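PDB 1UDD: transcriptional regulator from Pyrococcus horikoshii, which is of unknown function but belongs to the TENA/THI-4/PQQC family, whose members are built almost wholly of alpha-helices. Local coordinates for residues Phe41-Asp46 and Lys92-Thr97; Thr54-Val59 and Thr131-Cys136; Ser139-Ala144 and Asn169-Leu174. One frame throughout, in Å; residues are numbered along the deposited sequence.

Interaction 1 (Phe41-Asp46 and Lys92-Thr97)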
ATOM      1  N   PHE A  41       6.810 -26.163  19.422  1.00 37.49           N
ATOM      2  CA  PHE A  41       5.966 -25.956  18.244  1.00 38.67           C
ATOM      3  C   PHE A  41       5.507 -24.496  18.194  1.00 37.49           C
ATOM      4  O   PHE A  41       5.464 -23.877  17.124  1.00 34.64           O
ATOM      5  CB  PHE A  41       4.734 -26.854  18.291  1.00 37.72           C
ATOM      6  CG  PHE A  41       3.859 -26.719  17.089  1.00 41.97           C
ATOM      7  CD1 PHE A  41       4.143 -27.427  15.921  1.00 44.09           C
ATOM      8  CD2 PHE A  41       2.772 -25.854  17.102  1.00 40.54           C
ATOM      9  CE1 PHE A  41       3.350 -27.272  14.777  1.00 43.43           C
ATOM     10  CE2 PHE A  41       1.979 -25.688  15.970  1.00 43.67           C
ATOM     11  CZ  PHE A  41       2.267 -26.399  14.801  1.00 43.94           C
ATOM     12  N   TYR A  42       5.154 -23.970  19.364  1.00 36.21           N
ATOM     13  CA  TYR A  42       4.714 -22.591  19.509  1.00 36.28           C
ATOM     14  C   TYR A  42       5.853 -21.629  19.173  1.00 37.28           C
ATOM     15  O   TYR A  42       5.697 -20.752  18.314  1.00 37.45           O
ATOM     16  CB  TYR A  42       4.214 -22.356  20.947  1.00 35.96           C
ATOM     17  CG  TYR A  42       4.103 -20.901  21.360  1.00 35.41           C
ATOM     18  CD1 TYR A  42       3.163 -20.045  20.772  1.00 34.00           C
ATOM     19  CD2 TYR A  42       4.960 -20.376  22.323  1.00 36.31           C
ATOM     20  CE1 TYR A  42       3.088 -18.698  21.138  1.00 35.12           C
ATOM     21  CE2 TYR A  42       4.897 -19.038  22.693  1.00 36.50           C
ATOM     22  CZ  TYR A  42       3.962 -18.205  22.095  1.00 35.90           C
ATOM     23  OH  TYR A  42       3.939 -16.879  22.441  1.00 36.84           O
ATOM     24  N   VAL A  43       6.998 -21.790  19.837  1.00 37.92           N
ATOM     25  CA  VAL A  43       8.131 -20.910  19.571  1.00 38.58           C
ATOM     26  C   VAL A  43       8.431 -20.898  18.076  1.00 39.53           C
ATOM     27  O   VAL A  43       8.630 -19.837  17.479  1.00 40.31           O
ATOM     28  CB  VAL A  43       9.399 -21.340  20.357  1.00 40.08           C
ATOM     29  CG1 VAL A  43      10.608 -20.519  19.896  1.00 39.04           C
ATOM     30  CG2 VAL A  43       9.184 -21.129  21.854  1.00 35.53           C
ATOM     31  N   LEU A  44       8.444 -22.079  17.471  1.00 40.24           N
ATOM     32  CA  LEU A  44       8.707 -22.198  16.039  1.00 41.56           C
ATOM     33  C   LEU A  44       7.747 -21.328  15.226  1.00 40.22           C
ATOM     34  O   LEU A  44       8.171 -20.606  14.319  1.00 41.40           O
ATOM     35  CB  LEU A  44       8.583 -23.659  15.599  1.00 40.26           C
ATOM     36  CG  LEU A  44       9.885 -24.424  15.319  1.00 43.50           C
ATOM     37  CD1 LEU A  44      10.877 -24.201  16.442  1.00 44.61           C
ATOM     38  CD2 LEU A  44       9.578 -25.914  15.155  1.00 43.38           C
ATOM     39  N   GLN A  45       6.459 -21.397  15.551  1.00 38.97           N
ATOM     40  CA  GLN A  45       5.452 -20.613  14.852  1.00 36.02           C
ATOM     41  C   GLN A  45       5.640 -19.108  15.103  1.00 36.84           C
ATOM     42  O   GLN A  45       5.061 -18.286  14.391  1.00 36.97           O
ATOM     43  CB  GLN A  45       4.051 -21.030  15.303  1.00 38.59           C
ATOM     44  CG  GLN A  45       3.604 -22.420  14.877  1.00 37.78           C
ATOM     45  CD  GLN A  45       3.371 -22.538  13.381  1.00 41.58           C
ATOM     46  OE1 GLN A  45       2.590 -21.782  12.795  1.00 39.57           O
ATOM     47  NE2 GLN A  45       4.044 -23.501  12.751  1.00 39.84           N
ATOM     48  N   ASP A  46       6.452 -18.751  16.100  1.00 33.27           N
ATOM     49  CA  ASP A  46       6.688 -17.347  16.418  1.00 35.90           C
ATOM     50  C   ASP A  46       7.526 -16.562  15.418  1.00 37.95           C
ATOM     51  O   ASP A  46       7.469 -15.329  15.411  1.00 35.73           O
ATOM     52  CB  ASP A  46       7.322 -17.186  17.798  1.00 35.06           C
ATOM     53  CG  ASP A  46       6.341 -17.440  18.918  1.00 37.79           C
ATOM     54  OD1 ASP A  46       5.139 -17.147  18.744  1.00 36.27           O
ATOM     55  OD2 ASP A  46       6.773 -17.928  19.980  1.00 44.12           O
ATOM     56  N   LYS A  92      17.881 -21.551  21.034  1.00 49.60           N
ATOM     57  CA  LYS A  92      19.057 -22.306  21.436  1.00 52.69           C
ATOM     58  C   LYS A  92      18.746 -23.182  22.646  1.00 53.46           C
ATOM     59  O   LYS A  92      18.954 -24.399  22.607  1.00 53.98           O
ATOM     60  CB  LYS A  92      20.221 -21.361  21.748  1.00 54.87           C
ATOM     61  CG  LYS A  92      21.518 -22.096  22.093  1.00 59.88           C
ATOM     62  CD  LYS A  92      22.752 -21.195  22.017  1.00 62.07           C
ATOM     63  CE  LYS A  92      24.043 -22.020  22.083  1.00 62.16           C
ATOM     64  NZ  LYS A  92      25.277 -21.183  21.980  1.00 63.17           N
ATOM     65  N   GLU A  93      18.243 -22.567  23.714  1.00 51.68           N
ATOM     66  CA  GLU A  93      17.893 -23.304  24.922  1.00 50.53           C
ATOM     67  C   GLU A  93      17.025 -24.518  24.585  1.00 50.59           C
ATOM     68  O   GLU A  93      17.043 -25.514  25.307  1.00 53.27           O
ATOM     69  CB  GLU A  93      17.122 -22.410  25.898  1.00 50.84           C
ATOM     70  CG  GLU A  93      17.840 -21.151  26.314  1.00 51.39           C
ATOM     71  CD  GLU A  93      16.980 -20.268  27.198  1.00 56.89           C
ATOM     72  OE1 GLU A  93      15.805 -20.027  26.842  1.00 59.00           O
ATOM     73  OE2 GLU A  93      17.476 -19.804  28.247  1.00 61.51           O
ATOM     74  N   LEU A  94      16.267 -24.433  23.496  1.00 48.79           N
ATOM     75  CA  LEU A  94      15.388 -25.533  23.081  1.00 49.65           C
ATOM     76  C   LEU A  94      16.016 -26.445  22.023  1.00 48.19           C
ATOM     77  O   LEU A  94      15.330 -27.279  21.432  1.00 46.24           O
ATOM     78  CB  LEU A  94      14.057 -24.979  22.539  1.00 50.63           C
ATOM     79  CG  LEU A  94      13.126 -24.199  23.479  1.00 51.26           C
ATOM     80  CD1 LEU A  94      12.025 -23.517  22.664  1.00 51.46           C
ATOM     81  CD2 LEU A  94      12.527 -25.134  24.513  1.00 50.44           C
ATOM     82  N   ASP A  95      17.320 -26.291  21.794  1.00 49.47           N
ATOM     83  CA  ASP A  95      18.029 -27.094  20.795  1.00 49.20           C
ATOM     84  C   ASP A  95      17.412 -26.920  19.418  1.00 47.40           C
ATOM     85  O   ASP A  95      17.129 -27.899  18.724  1.00 46.71           O
ATOM     86  CB  ASP A  95      18.009 -28.581  21.158  1.00 53.70           C
ATOM     87  CG  ASP A  95      18.773 -28.879  22.424  1.00 57.10           C
ATOM     88  OD1 ASP A  95      19.965 -28.504  22.497  1.00 59.07           O
ATOM     89  OD2 ASP A  95      18.182 -29.488  23.343  1.00 62.00           O
ATOM     90  N   LEU A  96      17.186 -25.666  19.044  1.00 46.01           N
ATOM     91  CA  LEU A  96      16.632 -25.320  17.743  1.00 43.62           C
ATOM     92  C   LEU A  96      17.484 -24.186  17.221  1.00 43.07           C
ATOM     93  O   LEU A  96      18.186 -23.529  17.996  1.00 43.91           O
ATOM     94  CB  LEU A  96      15.180 -24.859  17.876  1.00 42.92           C
ATOM     95  CG  LEU A  96      14.195 -25.948  18.294  1.00 41.18           C
ATOM     96  CD1 LEU A  96      12.835 -25.349  18.641  1.00 34.92           C
ATOM     97  CD2 LEU A  96      14.083 -26.957  17.159  1.00 39.19           C
ATOM     98  N   THR A  97      17.439 -23.963  15.914  1.00 43.43           N
ATOM     99  CA  THR A  97      18.216 -22.890  15.296  1.00 46.67           C
ATOM    100  C   THR A  97      17.281 -21.992  14.487  1.00 46.87           C
ATOM    101  O   THR A  97      16.204 -22.423  14.078  1.00 47.41           O
ATOM    102  CB  THR A  97      19.292 -23.451  14.329  1.00 44.43           C
ATOM    103  OG1 THR A  97      18.645 -24.029  13.192  1.00 42.22           O
ATOM    104  CG2 THR A  97      20.130 -24.519  15.013  1.00 44.00           C
TER
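Leu-94, where the chain departs from helix 82-93 just past its last turn, meets Val-43 of helix 36-63 tip to tip: Leu-94 CD1 stands 3.8 Å from Val-43 CG2 and 4.1 Å from Val-43 CB. The methyl Val-43 CG2 lies beside its own backbone N, because the other branch, CG1, is anti to that N (chi1 172°). Leu-94 also rests on Leu-36, Phe-39 and Lys-40 of the same helix. Asp-95 follows with a positive phi of 58° as the C' residue of a Schellman motif. Its N bonds back to Lys-92 O at 2.6 Å, and Leu-96 N reaches Leu-91 O. Past this helix end the chain brings a second leucine to helix 36-63: the side chain of Leu-96 crosses that of Leu-44 at about a right angle, with Leu-96 CG 4.2 Å from Leu-44 CD1. The closer approach of their two CD1 atoms is too short to be sound. Thr-97 then N-caps helix 98-103. The contact is an apolar seam of about 140 Å², summed over both sides and part of it at the doubtful leucine pair, in which polar bonds shape the turn between two helices and methyl packing sets it against helix 36-63.

Interaction 2 (Thr54-Val59 and Thr131-Cys136)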
ATOM      1  N   THR A  54       6.446  -7.082  12.377  1.00 25.78           N
ATOM      2  CA  THR A  54       7.368  -6.110  11.795  1.00 26.08           C
ATOM      3  C   THR A  54       6.813  -5.480  10.514  1.00 24.12           C
ATOM      4  O   THR A  54       6.882  -4.265  10.343  1.00 24.89           O
ATOM      5  CB  THR A  54       8.722  -6.772  11.498  1.00 26.94           C
ATOM      6  OG1 THR A  54       9.276  -7.250  12.729  1.00 27.29           O
ATOM      7  CG2 THR A  54       9.686  -5.789  10.879  1.00 26.05           C
ATOM      8  N   ARG A  55       6.258  -6.298   9.619  1.00 26.34           N
ATOM      9  CA  ARG A  55       5.698  -5.782   8.371  1.00 23.82           C
ATOM     10  C   ARG A  55       4.582  -4.801   8.632  1.00 23.54           C
ATOM     11  O   ARG A  55       4.515  -3.748   7.996  1.00 25.17           O
ATOM     12  CB  ARG A  55       5.119  -6.899   7.486  1.00 23.13           C
ATOM     13  CG  ARG A  55       6.141  -7.735   6.759  1.00 26.40           C
ATOM     14  CD  ARG A  55       5.489  -8.781   5.824  1.00 25.53           C
ATOM     15  NE  ARG A  55       6.453  -9.845   5.588  1.00 27.31           N
ATOM     16  CZ  ARG A  55       7.529  -9.700   4.833  1.00 27.70           C
ATOM     17  NH1 ARG A  55       7.746  -8.542   4.225  1.00 27.26           N
ATOM     18  NH2 ARG A  55       8.422 -10.680   4.751  1.00 33.92           N
ATOM     19  N   ALA A  56       3.688  -5.148   9.555  1.00 21.01           N
ATOM     20  CA  ALA A  56       2.559  -4.267   9.836  1.00 22.35           C
ATOM     21  C   ALA A  56       3.046  -2.952  10.452  1.00 21.36           C
ATOM     22  O   ALA A  56       2.548  -1.876  10.100  1.00 19.39           O
ATOM     23  CB  ALA A  56       1.536  -4.973  10.753  1.00 19.26           C
ATOM     24  N   LEU A  57       4.031  -3.030  11.345  1.00 18.57           N
ATOM     25  CA  LEU A  57       4.557  -1.812  11.949  1.00 22.18           C
ATOM     26  C   LEU A  57       5.191  -0.918  10.898  1.00 23.52           C
ATOM     27  O   LEU A  57       5.060   0.309  10.965  1.00 19.48           O
ATOM     28  CB  LEU A  57       5.583  -2.134  13.033  1.00 23.10           C
ATOM     29  CG  LEU A  57       4.945  -2.622  14.343  1.00 26.53           C
ATOM     30  CD1 LEU A  57       6.011  -3.239  15.259  1.00 28.27           C
ATOM     31  CD2 LEU A  57       4.236  -1.471  15.017  1.00 24.90           C
ATOM     32  N   ALA A  58       5.867  -1.531   9.920  1.00 22.55           N
ATOM     33  CA  ALA A  58       6.514  -0.753   8.872  1.00 23.63           C
ATOM     34  C   ALA A  58       5.449   0.015   8.069  1.00 22.15           C
ATOM     35  O   ALA A  58       5.603   1.203   7.813  1.00 24.15           O
ATOM     36  CB  ALA A  58       7.328  -1.672   7.946  1.00 16.49           C
ATOM     37  N   VAL A  59       4.373  -0.658   7.672  1.00 19.39           N
ATOM     38  CA  VAL A  59       3.323   0.033   6.916  1.00 24.19           C
ATOM     39  C   VAL A  59       2.710   1.172   7.753  1.00 23.17           C
ATOM     40  O   VAL A  59       2.553   2.297   7.271  1.00 23.07           O
ATOM     41  CB  VAL A  59       2.207  -0.933   6.478  1.00 22.00           C
ATOM     42  CG1 VAL A  59       1.086  -0.152   5.822  1.00 21.92           C
ATOM     43  CG2 VAL A  59       2.770  -1.973   5.522  1.00 24.29           C
ATOM     44  N   THR A 131      -4.549  -0.368  16.546  1.00 22.50           N
ATOM     45  CA  THR A 131      -5.579  -1.121  17.251  1.00 22.46           C
ATOM     46  C   THR A 131      -5.538  -2.592  16.819  1.00 25.17           C
ATOM     47  O   THR A 131      -5.877  -3.490  17.598  1.00 23.07           O
ATOM     48  CB  THR A 131      -6.994  -0.529  16.984  1.00 25.05           C
ATOM     49  OG1 THR A 131      -7.028   0.827  17.438  1.00 22.32           O
ATOM     50  CG2 THR A 131      -8.088  -1.328  17.745  1.00 20.97           C
ATOM     51  N   ALA A 132      -5.111  -2.854  15.587  1.00 25.16           N
ATOM     52  CA  ALA A 132      -5.045  -4.246  15.146  1.00 25.43           C
ATOM     53  C   ALA A 132      -3.877  -4.964  15.816  1.00 25.13           C
ATOM     54  O   ALA A 132      -3.819  -6.188  15.813  1.00 22.20           O
ATOM     55  CB  ALA A 132      -4.911  -4.328  13.653  1.00 23.25           C
ATOM     56  N   LEU A 133      -2.962  -4.195  16.400  1.00 23.46           N
ATOM     57  CA  LEU A 133      -1.796  -4.769  17.069  1.00 24.87           C
ATOM     58  C   LEU A 133      -1.900  -4.767  18.595  1.00 24.96           C
ATOM     59  O   LEU A 133      -1.099  -5.404  19.282  1.00 26.00           O
ATOM     60  CB  LEU A 133      -0.539  -3.997  16.681  1.00 23.77           C
ATOM     61  CG  LEU A 133      -0.263  -3.778  15.193  1.00 24.37           C
ATOM     62  CD1 LEU A 133       1.095  -3.065  15.031  1.00 23.09           C
ATOM     63  CD2 LEU A 133      -0.269  -5.113  14.456  1.00 23.17           C
ATOM     64  N   LEU A 134      -2.883  -4.052  19.126  1.00 26.33           N
ATOM     65  CA  LEU A 134      -3.049  -3.940  20.570  1.00 24.51           C
ATOM     66  C   LEU A 134      -3.382  -5.276  21.244  1.00 24.30           C
ATOM     67  O   LEU A 134      -2.811  -5.614  22.287  1.00 21.66           O
ATOM     68  CB  LEU A 134      -4.111  -2.882  20.878  1.00 25.87           C
ATOM     69  CG  LEU A 134      -4.178  -2.383  22.323  1.00 27.75           C
ATOM     70  CD1 LEU A 134      -2.805  -1.836  22.767  1.00 29.51           C
ATOM     71  CD2 LEU A 134      -5.233  -1.316  22.409  1.00 23.03           C
ATOM     72  N   PRO A 135      -4.308  -6.062  20.667  1.00 23.10           N
ATOM     73  CA  PRO A 135      -4.578  -7.332  21.349  1.00 19.91           C
ATOM     74  C   PRO A 135      -3.254  -8.075  21.530  1.00 20.78           C
ATOM     75  O   PRO A 135      -3.002  -8.664  22.578  1.00 21.66           O
ATOM     76  CB  PRO A 135      -5.528  -8.042  20.397  1.00 20.96           C
ATOM     77  CG  PRO A 135      -6.298  -6.866  19.766  1.00 22.62           C
ATOM     78  CD  PRO A 135      -5.202  -5.864  19.508  1.00 21.56           C
ATOM     79  N   CYS A 136      -2.399  -8.029  20.513  1.00 23.11           N
ATOM     80  CA  CYS A 136      -1.091  -8.692  20.600  1.00 24.93           C
ATOM     81  C   CYS A 136      -0.286  -8.208  21.800  1.00 24.53           C
ATOM     82  O   CYS A 136      -0.067  -8.952  22.757  1.00 24.92           O
ATOM     83  CB  CYS A 136      -0.267  -8.447  19.336  1.00 28.54           C
ATOM     84  SG  CYS A 136       1.516  -8.729  19.585  1.00 30.12           S
TER
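Leu-133 spans the gap between helices 126-146 and 36-63 by touching both Ala-56 and Leu-57. It has 61 Å² covered by 54-59, more than half of the 111 Å² buried in the pair, whereas Ala-56 and Leu-57 give 25 Å² each. Its two methyls divide the work. Leu-133 CD1 lies 3.5 Å from Leu-57 CD2 and 3.9 Å from Leu-57 CG. The other methyl, Leu-133 CD2, stands 4.1 Å from Ala-56 CB. A chi1 of -51°, with CG beside the backbone N, carries these two methyls over to Leu-57 and Ala-56.

Ala-56 points its single methyl toward the other helix, and the CA atoms of Ala-56 and Leu-133 are 8.5 Å apart, the nearest pair of the two backbones. The CB of Leu-57 leaves its helix to one side of the partner, and the branched end bends in to Leu-133, so that the two leucine side chains cross obliquely. Leu-57 also packs on Leu-75 and Ala-76 of helix 68-79, and Leu-133 on Met-117 of helix 108-123, which places the contact within the helical core.

Just beyond Leu-133 the helix kinks, since neither Pro-135 N, which carries no hydrogen, nor Cys-136 N bonds to the preceding turn. Another side of helix 36-63 faces a second subunit: Arg-55 NH1 bonds to Ser-62 O and Ala-64 O of that chain, and Ala-58 packs on its counterpart there. With all three touching residues buried and every contact made by aliphatic carbon, the cohesion here is hydrophobic and depends on how the methyls fit; the polar and intersubunit bonds belong to neighbouring positions.

Interaction 3 (Ser139-Ala144 and Asn169-Leu174)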
ATOM      1  N   SER A 139      -2.625  -8.215  25.425  1.00 25.23           N
ATOM      2  CA  SER A 139      -2.973  -9.506  25.993  1.00 23.01           C
ATOM      3  C   SER A 139      -1.775 -10.261  26.578  1.00 24.54           C
ATOM      4  O   SER A 139      -1.918 -10.952  27.568  1.00 25.33           O
ATOM      5  CB  SER A 139      -3.659 -10.392  24.951  1.00 20.48           C
ATOM      6  OG  SER A 139      -2.736 -10.871  23.991  1.00 23.25           O
ATOM      7  N   TYR A 140      -0.602 -10.143  25.964  1.00 27.22           N
ATOM      8  CA  TYR A 140       0.571 -10.847  26.475  1.00 28.83           C
ATOM      9  C   TYR A 140       0.959 -10.332  27.854  1.00 28.01           C
ATOM     10  O   TYR A 140       1.432 -11.093  28.705  1.00 32.49           O
ATOM     11  CB  TYR A 140       1.751 -10.718  25.497  1.00 27.98           C
ATOM     12  CG  TYR A 140       1.800 -11.846  24.479  1.00 31.21           C
ATOM     13  CD1 TYR A 140       0.740 -12.067  23.588  1.00 33.02           C
ATOM     14  CD2 TYR A 140       2.869 -12.746  24.465  1.00 29.69           C
ATOM     15  CE1 TYR A 140       0.748 -13.172  22.714  1.00 31.78           C
ATOM     16  CE2 TYR A 140       2.883 -13.845  23.607  1.00 29.39           C
ATOM     17  CZ  TYR A 140       1.828 -14.055  22.740  1.00 29.92           C
ATOM     18  OH  TYR A 140       1.855 -15.158  21.915  1.00 28.40           O
ATOM     19  N   ALA A 141       0.756  -9.042  28.079  1.00 27.61           N
ATOM     20  CA  ALA A 141       1.062  -8.461  29.376  1.00 27.35           C
ATOM     21  C   ALA A 141      -0.016  -8.862  30.381  1.00 28.35           C
ATOM     22  O   ALA A 141       0.299  -9.194  31.526  1.00 27.23           O
ATOM     23  CB  ALA A 141       1.143  -6.937  29.268  1.00 27.06           C
ATOM     24  N   GLU A 142      -1.285  -8.832  29.957  1.00 28.33           N
ATOM     25  CA  GLU A 142      -2.392  -9.184  30.850  1.00 28.89           C
ATOM     26  C   GLU A 142      -2.341 -10.650  31.253  1.00 28.52           C
ATOM     27  O   GLU A 142      -2.683 -11.001  32.380  1.00 26.35           O
ATOM     28  CB  GLU A 142      -3.750  -8.892  30.202  1.00 28.92           C
ATOM     29  CG  GLU A 142      -4.151  -7.445  30.156  1.00 37.42           C
ATOM     30  CD  GLU A 142      -4.303  -6.806  31.528  1.00 37.11           C
ATOM     31  OE1 GLU A 142      -4.741  -7.487  32.482  1.00 39.82           O
ATOM     32  OE2 GLU A 142      -4.006  -5.599  31.645  1.00 39.36           O
ATOM     33  N   ILE A 143      -1.942 -11.505  30.316  1.00 29.31           N
ATOM     34  CA  ILE A 143      -1.840 -12.927  30.593  1.00 29.25           C
ATOM     35  C   ILE A 143      -0.797 -13.150  31.693  1.00 30.16           C
ATOM     36  O   ILE A 143      -1.052 -13.874  32.648  1.00 31.43           O
ATOM     37  CB  ILE A 143      -1.420 -13.717  29.332  1.00 29.26           C
ATOM     38  CG1 ILE A 143      -2.541 -13.695  28.283  1.00 30.05           C
ATOM     39  CG2 ILE A 143      -1.095 -15.144  29.713  1.00 29.78           C
ATOM     40  CD1 ILE A 143      -2.138 -14.341  26.930  1.00 28.63           C
ATOM     41  N   ALA A 144       0.372 -12.527  31.554  1.00 31.43           N
ATOM     42  CA  ALA A 144       1.437 -12.672  32.545  1.00 32.84           C
ATOM     43  C   ALA A 144       0.955 -12.141  33.887  1.00 35.66           C
ATOM     44  O   ALA A 144       1.128 -12.793  34.918  1.00 35.57           O
ATOM     45  CB  ALA A 144       2.689 -11.924  32.102  1.00 34.38           C
ATOM     46  N   ASN A 169       8.771  -3.498  33.565  1.00 40.11           N
ATOM     47  CA  ASN A 169       8.235  -2.144  33.463  1.00 42.05           C
ATOM     48  C   ASN A 169       8.341  -1.621  32.050  1.00 40.98           C
ATOM     49  O   ASN A 169       7.488  -0.868  31.590  1.00 40.57           O
ATOM     50  CB  ASN A 169       8.977  -1.170  34.396  1.00 45.50           C
ATOM     51  CG  ASN A 169       8.674  -1.411  35.864  1.00 49.50           C
ATOM     52  OD1 ASN A 169       7.547  -1.752  36.229  1.00 52.08           O
ATOM     53  ND2 ASN A 169       9.676  -1.212  36.717  1.00 50.92           N
ATOM     54  N   GLU A 170       9.412  -2.006  31.370  1.00 40.79           N
ATOM     55  CA  GLU A 170       9.636  -1.564  30.013  1.00 40.07           C
ATOM     56  C   GLU A 170       8.530  -2.087  29.097  1.00 37.82           C
ATOM     57  O   GLU A 170       7.989  -1.344  28.276  1.00 38.35           O
ATOM     58  CB  GLU A 170      11.000  -2.061  29.507  1.00 43.60           C
ATOM     59  CG  GLU A 170      12.207  -1.590  30.312  1.00 48.38           C
ATOM     60  CD  GLU A 170      12.319  -2.264  31.678  1.00 52.12           C
ATOM     61  OE1 GLU A 170      12.523  -3.500  31.729  1.00 52.24           O
ATOM     62  OE2 GLU A 170      12.203  -1.552  32.700  1.00 54.40           O
ATOM     63  N   TYR A 171       8.201  -3.365  29.230  1.00 34.35           N
ATOM     64  CA  TYR A 171       7.175  -3.946  28.383  1.00 33.29           C
ATOM     65  C   TYR A 171       5.835  -3.320  28.722  1.00 34.46           C
ATOM     66  O   TYR A 171       5.045  -2.994  27.831  1.00 30.61           O
ATOM     67  CB  TYR A 171       7.094  -5.460  28.564  1.00 33.63           C
ATOM     68  CG  TYR A 171       6.169  -6.073  27.542  1.00 34.35           C
ATOM     69  CD1 TYR A 171       6.577  -6.231  26.217  1.00 32.90           C
ATOM     70  CD2 TYR A 171       4.839  -6.356  27.864  1.00 31.53           C
ATOM     71  CE1 TYR A 171       5.679  -6.646  25.228  1.00 34.94           C
ATOM     72  CE2 TYR A 171       3.935  -6.765  26.888  1.00 34.74           C
ATOM     73  CZ  TYR A 171       4.358  -6.905  25.573  1.00 33.16           C
ATOM     74  OH  TYR A 171       3.449  -7.258  24.607  1.00 33.46           O
ATOM     75  N   LEU A 172       5.593  -3.148  30.018  1.00 34.07           N
ATOM     76  CA  LEU A 172       4.358  -2.549  30.495  1.00 35.12           C
ATOM     77  C   LEU A 172       4.236  -1.100  30.051  1.00 36.74           C
ATOM     78  O   LEU A 172       3.137  -0.623  29.744  1.00 34.32           O
ATOM     79  CB  LEU A 172       4.292  -2.607  32.020  1.00 35.35           C
ATOM     80  CG  LEU A 172       4.085  -3.993  32.630  1.00 37.46           C
ATOM     81  CD1 LEU A 172       4.081  -3.883  34.156  1.00 37.37           C
ATOM     82  CD2 LEU A 172       2.767  -4.566  32.132  1.00 33.36           C
ATOM     83  N   ASN A 173       5.359  -0.391  30.020  1.00 35.51           N
ATOM     84  CA  ASN A 173       5.324   1.006  29.621  1.00 35.26           C
ATOM     85  C   ASN A 173       5.084   1.137  28.128  1.00 31.84           C
ATOM     86  O   ASN A 173       4.445   2.087  27.694  1.00 32.41           O
ATOM     87  CB  ASN A 173       6.618   1.712  30.040  1.00 37.62           C
ATOM     88  CG  ASN A 173       6.626   2.075  31.525  1.00 42.33           C
ATOM     89  OD1 ASN A 173       7.638   2.519  32.065  1.00 44.67           O
ATOM     90  ND2 ASN A 173       5.480   1.897  32.186  1.00 43.17           N
ATOM     91  N   LEU A 174       5.585   0.173  27.358  1.00 28.74           N
ATOM     92  CA  LEU A 174       5.407   0.162  25.908  1.00 30.13           C
ATOM     93  C   LEU A 174       3.918  -0.017  25.580  1.00 27.46           C
ATOM     94  O   LEU A 174       3.351   0.725  24.770  1.00 26.75           O
ATOM     95  CB  LEU A 174       6.211  -0.978  25.272  1.00 28.96           C
ATOM     96  CG  LEU A 174       5.849  -1.294  23.813  1.00 34.56           C
ATOM     97  CD1 LEU A 174       6.072  -0.055  22.951  1.00 37.45           C
ATOM     98  CD2 LEU A 174       6.675  -2.469  23.297  1.00 31.65           C
TER
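Tyr-171 OH, 4.0 Å from Tyr-140 CB across the contact, gives its hydrogen bond to Phe-137 O, a carbonyl on the preceding part of helix 126-146. In this all-helical TenA-family fold, the bond ties helix 169-183 to helix 126-146 at a place where the segments 139-144 and 169-174 run closer to antiparallel than to parallel, at 133° between their directions. Their axes approach to 10.3 Å, and the CA atoms of Ala-141 and Leu-172 come within 6.9 Å, the closest backbone pair, where the small Ala-141 side chain permits the approach.

Ala-141 is the hub. Its CB lies at the edge of the Tyr-171 ring, in the ring plane, 3.7 Å from CE2 and 4.0 Å from CD2; this is edge contact and not packing over a face. The ring extends across to Ala-141 because Tyr-171 CG is anti to the backbone N (chi1 -172°). The bond to Phe-137 O anchors the hydroxyl end of Tyr-171, while Ala-141 CB abuts the CD2-CE2 edge. Tyr-166 adds to the aromatic surroundings, meeting the rings of both Tyr-171 and Tyr-140 edge-to-face.

Leu-172, the next residue after Tyr-171, adds a smaller share of the buried surface (21 Å² against 48 Å² for Tyr-171). One methyl completes the set around alanine: Leu-172 CD2 to Ala-141 CB, 4.1 Å.

Two long helices organise the three contacts. Helix 36-63 serves interactions 1 and 2, whose centres are 23 Å apart, and helix 126-146 serves interactions 2 and 3, 16 Å apart, with segments that adjoin in sequence. Interactions 1 and 2 alternate their segments along the chain; interaction 3 opens after both have closed. Although the centres of interactions 1 and 3 lie 22 Å apart, they touch through a probable hydrogen bond between Tyr-42 OH and Tyr-140 OH, 2.8 Å long. Interaction 1 sets the end of helix 82-93 against helix 36-63, and interaction 3 the start of helix 169-183 against helix 126-146, so two helices of one fold carry all three contacts.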